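Local coordinates for CRISPR-associated protein, Cse1 family (Acidimicrobium ferrooxidans, PDB 4H3T), which probably serves as the large subunit of the type I-E CRISPR surveillance complex Cascade, the subunit that in relatives takes part in recognising foreign DNA, at residues D84-D89 against E212-N217; S453-E458 against S500-Q505. The protein carries 1 engineered substitution. All coordinates share one frame; numbering follows the deposited sequence.

The two contacts lie on opposite sides of the chain's centre, their own centres 49 Å apart and their nearest atoms about 28 Å apart, and follow one another along the sequence without interleaving. Interaction 1 is wholly buried and hydrocarbon in character: a phenylalanine set into the helical part of the larger, N-terminal portion of the molecule. Interaction 2, 32 Å from the centre of the chain, belongs to the C-terminal helical bundle, the four-helix bundle known from Cse1 relatives, and is held chiefly by charge. One contact closes a gap of 122 residues, the other a much shorter one of 41 residues, mostly helix, joining helices 445-473 and 481-504.

Interaction 1 of 2, residues D84-D89 against E212-N217; sequences DRFSED and ETLLLN
Phe-86 pushes the far end of its ring between the methyl groups of Leu-214 and Leu-215, two successive residues of helix 210-217. Both leucines come at the rim of the ring, near its plane, and not over a face: CE2 of Phe-86 lies 3.8 Å from CD1 of Leu-214, while CE1, on the other side of CZ, is 4.2 Å from CD2 of Leu-215. The backbones stay well apart, 10.7 Å between the CA atoms of Phe-86 and Leu-215, and the aromatic side chain bridges about half of that gap, the two leucine side chains the rest. With CG anti to its carbonyl carbon (chi1 -67°), the ring reaches forward to the helix, and the CB of Leu-214 points back at it. The contact itself is purely apolar, with 113 Å² buried in all. Polar atoms on the helix are paired elsewhere: ND2 of Asn-217 turns back to the carbonyl O of Thr-213 at 2.8 Å, a nearly straight bond (172°). Just past the phenylalanine, Ser-87 is the N-cap of helix 88-98, its OG bonded to N of Ala-90. Arg-211 adds a cation-pi contact to the ring of Phe-86. Around this junction, helix 52-68 supplies Leu-68 against Phe-86 and Val-60 and Leu-61 against Leu-214, helix 74-82 packs Leu-80 and Trp-81 on Leu-215, and strand 202-206 touches Thr-213 through Val-206.

Interaction 2 of 2, residues S453-E458 against S500-Q505; sequences SALAEE and SRELAQ
A salt-bridge network of Glu-458, Arg-501 and Glu-502 ties together two helices of the C-terminal bundle, 445-473 and 481-504, whose short segments run roughly antiparallel (145°) with axes 13.2 Å apart. Arg-501 meets the carboxylate of Glu-458 end-on with two nitrogens: NH1 donates to OE2 at 2.8 Å and NH2 to OE1 at 2.9 Å, the latter almost straight. Both oxygens lie near the guanidinium plane, yet the two flat groups are twisted 43° apart, and NH2 approaches OE1 from above the carboxylate plane. Glu-458 stretches across the gap on an extended chain, its CG anti to the backbone N (chi1 -171°). The same NH2 of Arg-501 also donates to OE2 of Glu-502, 2.7 Å away, at the anti lone pair. Beside the charges, Leu-455 lays CD2 4.0 Å from CG of Glu-502 and CD1 3.9 Å from NH2 of Arg-501; Ala-420 and Val-419 of helix 417-420 touch Leu-455 and Glu-502, respectively. An alanine in place of Glu-458 would probably leave NH1 of Arg-501 without its carboxylate mate and the guanidinium freer to turn, with only Glu-502 of the network still bonded to it. With OE1 of Glu-458 and OE2 of Glu-502 only 4.9 Å apart, the shared arginine probably offsets the repulsion between two negative groups and so supports ionisation of both.

Interaction 1 of 2, residues D84-D89 against E212-N217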
# COMPACT_ATOMS: atom_id res chain seq x y z
N ASP A 84 25.60 12.68 3.16
CA ASP A 84 25.62 11.31 2.66
C ASP A 84 25.19 10.25 3.68
O ASP A 84 25.06 9.08 3.32
CB ASP A 84 27.00 10.94 2.12
CG ASP A 84 28.03 10.68 3.17
OD1 ASP A 84 28.01 11.39 4.21
OD2 ASP A 84 28.86 9.77 2.97
N ARG A 85 25.03 10.64 4.94
CA ARG A 85 24.61 9.71 5.98
C ARG A 85 23.98 10.50 7.13
O ARG A 85 24.12 11.73 7.22
CB ARG A 85 25.82 8.87 6.45
CG ARG A 85 26.89 9.69 7.12
CD ARG A 85 28.12 8.93 7.64
NE ARG A 85 28.77 8.04 6.67
CZ ARG A 85 29.60 8.42 5.70
NH1 ARG A 85 30.14 7.51 4.89
NH2 ARG A 85 29.88 9.71 5.51
N PHE A 86 23.29 9.78 8.00
CA PHE A 86 22.70 10.37 9.19
C PHE A 86 23.76 10.43 10.29
O PHE A 86 24.69 9.63 10.33
CB PHE A 86 21.46 9.57 9.67
CG PHE A 86 20.26 9.60 8.75
CD1 PHE A 86 19.70 10.80 8.34
CD2 PHE A 86 19.67 8.43 8.32
CE1 PHE A 86 18.53 10.82 7.56
CE2 PHE A 86 18.49 8.44 7.57
CZ PHE A 86 17.94 9.64 7.19
N SER A 87 23.63 11.42 11.15
CA SER A 87 24.54 11.65 12.26
C SER A 87 24.42 10.57 13.32
O SER A 87 23.36 10.47 13.98
CB SER A 87 24.23 13.01 12.89
OG SER A 87 24.94 13.21 14.09
N GLU A 88 25.53 9.81 13.56
CA GLU A 88 25.57 8.82 14.65
C GLU A 88 25.33 9.45 16.01
O GLU A 88 24.74 8.81 16.89
CB GLU A 88 26.92 8.10 14.72
CG GLU A 88 27.11 7.06 13.65
CD GLU A 88 28.32 6.17 13.89
OE1 GLU A 88 29.06 5.93 12.91
OE2 GLU A 88 28.50 5.69 15.03
N ASP A 89 25.80 10.69 16.21
CA ASP A 89 25.67 11.38 17.49
C ASP A 89 24.19 11.74 17.76
O ASP A 89 23.71 11.57 18.88
CB ASP A 89 26.55 12.65 17.55
CG ASP A 89 28.07 12.44 17.60
OD1 ASP A 89 28.51 11.30 17.92
OD2 ASP A 89 28.81 13.42 17.38
N GLU A 212 17.57 7.50 1.14
CA GLU A 212 16.79 8.24 0.13
C GLU A 212 15.30 8.08 0.34
O GLU A 212 14.57 9.05 0.31
CB GLU A 212 17.08 7.78 -1.29
CG GLU A 212 18.42 8.11 -1.84
CD GLU A 212 18.53 7.78 -3.32
OE1 GLU A 212 17.50 7.41 -3.95
OE2 GLU A 212 19.66 7.87 -3.85
N THR A 213 14.85 6.83 0.55
CA THR A 213 13.44 6.52 0.84
C THR A 213 12.94 7.29 2.04
O THR A 213 11.86 7.85 2.01
CB THR A 213 13.27 5.01 1.08
OG1 THR A 213 13.63 4.34 -0.12
CG2 THR A 213 11.87 4.62 1.55
N LEU A 214 13.72 7.29 3.11
CA LEU A 214 13.31 8.02 4.31
C LEU A 214 13.21 9.52 4.03
O LEU A 214 12.18 10.11 4.33
CB LEU A 214 14.27 7.77 5.45
CG LEU A 214 14.25 6.35 6.03
CD1 LEU A 214 15.38 6.23 7.08
CD2 LEU A 214 12.89 5.96 6.63
N LEU A 215 14.15 10.08 3.32
CA LEU A 215 14.10 11.51 2.97
C LEU A 215 12.97 11.86 1.98
O LEU A 215 12.34 12.92 2.16
CB LEU A 215 15.43 11.97 2.44
CG LEU A 215 16.59 11.95 3.51
CD1 LEU A 215 17.87 12.39 2.91
CD2 LEU A 215 16.28 12.84 4.71
N LEU A 216 12.66 11.01 1.00
CA LEU A 216 11.51 11.22 0.08
C LEU A 216 10.21 11.26 0.85
O LEU A 216 9.26 11.87 0.35
CB LEU A 216 11.45 10.11 -0.99
CG LEU A 216 12.66 10.17 -1.96
CD1 LEU A 216 12.79 8.88 -2.80
CD2 LEU A 216 12.55 11.36 -2.88
N ASN A 217 10.13 10.58 2.02
CA ASN A 217 8.92 10.50 2.84
C ASN A 217 8.89 11.50 4.00
O ASN A 217 7.82 11.65 4.64
CB ASN A 217 8.75 9.08 3.39
CG ASN A 217 8.23 8.14 2.37
OD1 ASN A 217 7.04 8.09 2.19
ND2 ASN A 217 9.09 7.46 1.63

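Interaction 2 of 2, residues S453-E458 against S500-Q505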
# COMPACT_ATOMS: atom_id res chain seq x y z
N SER A 453 -13.93 -11.42 -20.30
CA SER A 453 -13.11 -10.99 -19.18
C SER A 453 -11.82 -11.75 -19.13
O SER A 453 -10.80 -11.12 -18.88
CB SER A 453 -13.85 -11.18 -17.85
OG SER A 453 -12.99 -10.81 -16.80
N ALA A 454 -11.84 -13.09 -19.34
CA ALA A 454 -10.62 -13.91 -19.33
C ALA A 454 -9.65 -13.43 -20.44
O ALA A 454 -8.48 -13.28 -20.16
CB ALA A 454 -10.93 -15.41 -19.49
N LEU A 455 -10.13 -13.14 -21.63
CA LEU A 455 -9.23 -12.69 -22.70
C LEU A 455 -8.69 -11.28 -22.42
O LEU A 455 -7.53 -11.01 -22.71
CB LEU A 455 -9.87 -12.81 -24.09
CG LEU A 455 -8.90 -12.68 -25.32
CD1 LEU A 455 -7.76 -13.74 -25.29
CD2 LEU A 455 -9.66 -12.86 -26.55
N ALA A 456 -9.50 -10.39 -21.83
CA ALA A 456 -9.02 -9.07 -21.35
C ALA A 456 -7.92 -9.26 -20.30
O ALA A 456 -6.87 -8.62 -20.36
CB ALA A 456 -10.19 -8.29 -20.72
N GLU A 457 -8.14 -10.13 -19.30
CA GLU A 457 -7.08 -10.36 -18.30
C GLU A 457 -5.81 -10.90 -18.95
O GLU A 457 -4.71 -10.55 -18.55
CB GLU A 457 -7.54 -11.27 -17.15
CG GLU A 457 -8.58 -10.63 -16.25
CD GLU A 457 -8.14 -9.31 -15.62
OE1 GLU A 457 -6.93 -9.11 -15.35
OE2 GLU A 457 -9.02 -8.46 -15.44
N GLU A 458 -5.93 -11.74 -19.94
CA GLU A 458 -4.74 -12.25 -20.61
C GLU A 458 -3.94 -11.11 -21.32
O GLU A 458 -2.73 -11.06 -21.21
CB GLU A 458 -5.11 -13.35 -21.63
CG GLU A 458 -3.87 -14.02 -22.16
CD GLU A 458 -4.13 -15.38 -22.79
OE1 GLU A 458 -5.32 -15.77 -22.97
OE2 GLU A 458 -3.14 -16.02 -23.18
N SER A 500 -5.47 -13.80 -33.32
CA SER A 500 -5.13 -14.89 -34.24
C SER A 500 -5.16 -16.26 -33.56
O SER A 500 -5.71 -17.21 -34.12
CB SER A 500 -3.77 -14.67 -34.89
OG SER A 500 -3.96 -13.61 -35.82
N ARG A 501 -4.61 -16.36 -32.34
CA ARG A 501 -4.66 -17.65 -31.63
C ARG A 501 -6.13 -18.10 -31.37
O ARG A 501 -6.49 -19.25 -31.62
CB ARG A 501 -3.92 -17.54 -30.31
CG ARG A 501 -3.86 -18.84 -29.56
CD ARG A 501 -3.46 -18.56 -28.13
NE ARG A 501 -4.59 -17.98 -27.40
CZ ARG A 501 -4.53 -17.48 -26.17
NH1 ARG A 501 -3.38 -17.48 -25.50
NH2 ARG A 501 -5.62 -16.99 -25.60
N GLU A 502 -6.95 -17.20 -30.89
CA GLU A 502 -8.37 -17.53 -30.59
C GLU A 502 -9.17 -17.89 -31.83
O GLU A 502 -9.95 -18.85 -31.79
CB GLU A 502 -9.02 -16.32 -29.87
CG GLU A 502 -8.48 -16.13 -28.47
CD GLU A 502 -8.90 -17.22 -27.50
OE1 GLU A 502 -9.99 -17.82 -27.69
OE2 GLU A 502 -8.10 -17.53 -26.60
N LEU A 503 -8.97 -17.15 -32.94
CA LEU A 503 -9.66 -17.45 -34.19
C LEU A 503 -9.25 -18.82 -34.71
O LEU A 503 -10.09 -19.58 -35.16
CB LEU A 503 -9.39 -16.39 -35.25
CG LEU A 503 -9.92 -14.99 -34.90
CD1 LEU A 503 -9.25 -13.91 -35.81
CD2 LEU A 503 -11.47 -14.96 -34.98
N ALA A 504 -7.98 -19.18 -34.60
CA ALA A 504 -7.52 -20.49 -35.10
C ALA A 504 -8.11 -21.68 -34.29
O ALA A 504 -8.08 -22.80 -34.76
CB ALA A 504 -5.97 -20.54 -35.06
N GLN A 505 -8.61 -21.45 -33.09
CA GLN A 505 -9.21 -22.51 -32.27
C GLN A 505 -10.70 -22.73 -32.54
O GLN A 505 -11.27 -23.67 -32.00
CB GLN A 505 -9.06 -22.16 -30.79
CG GLN A 505 -7.60 -22.17 -30.31
CD GLN A 505 -7.29 -23.35 -29.41
OE1 GLN A 505 -7.60 -24.52 -29.73
NE2 GLN A 505 -6.68 -23.09 -28.25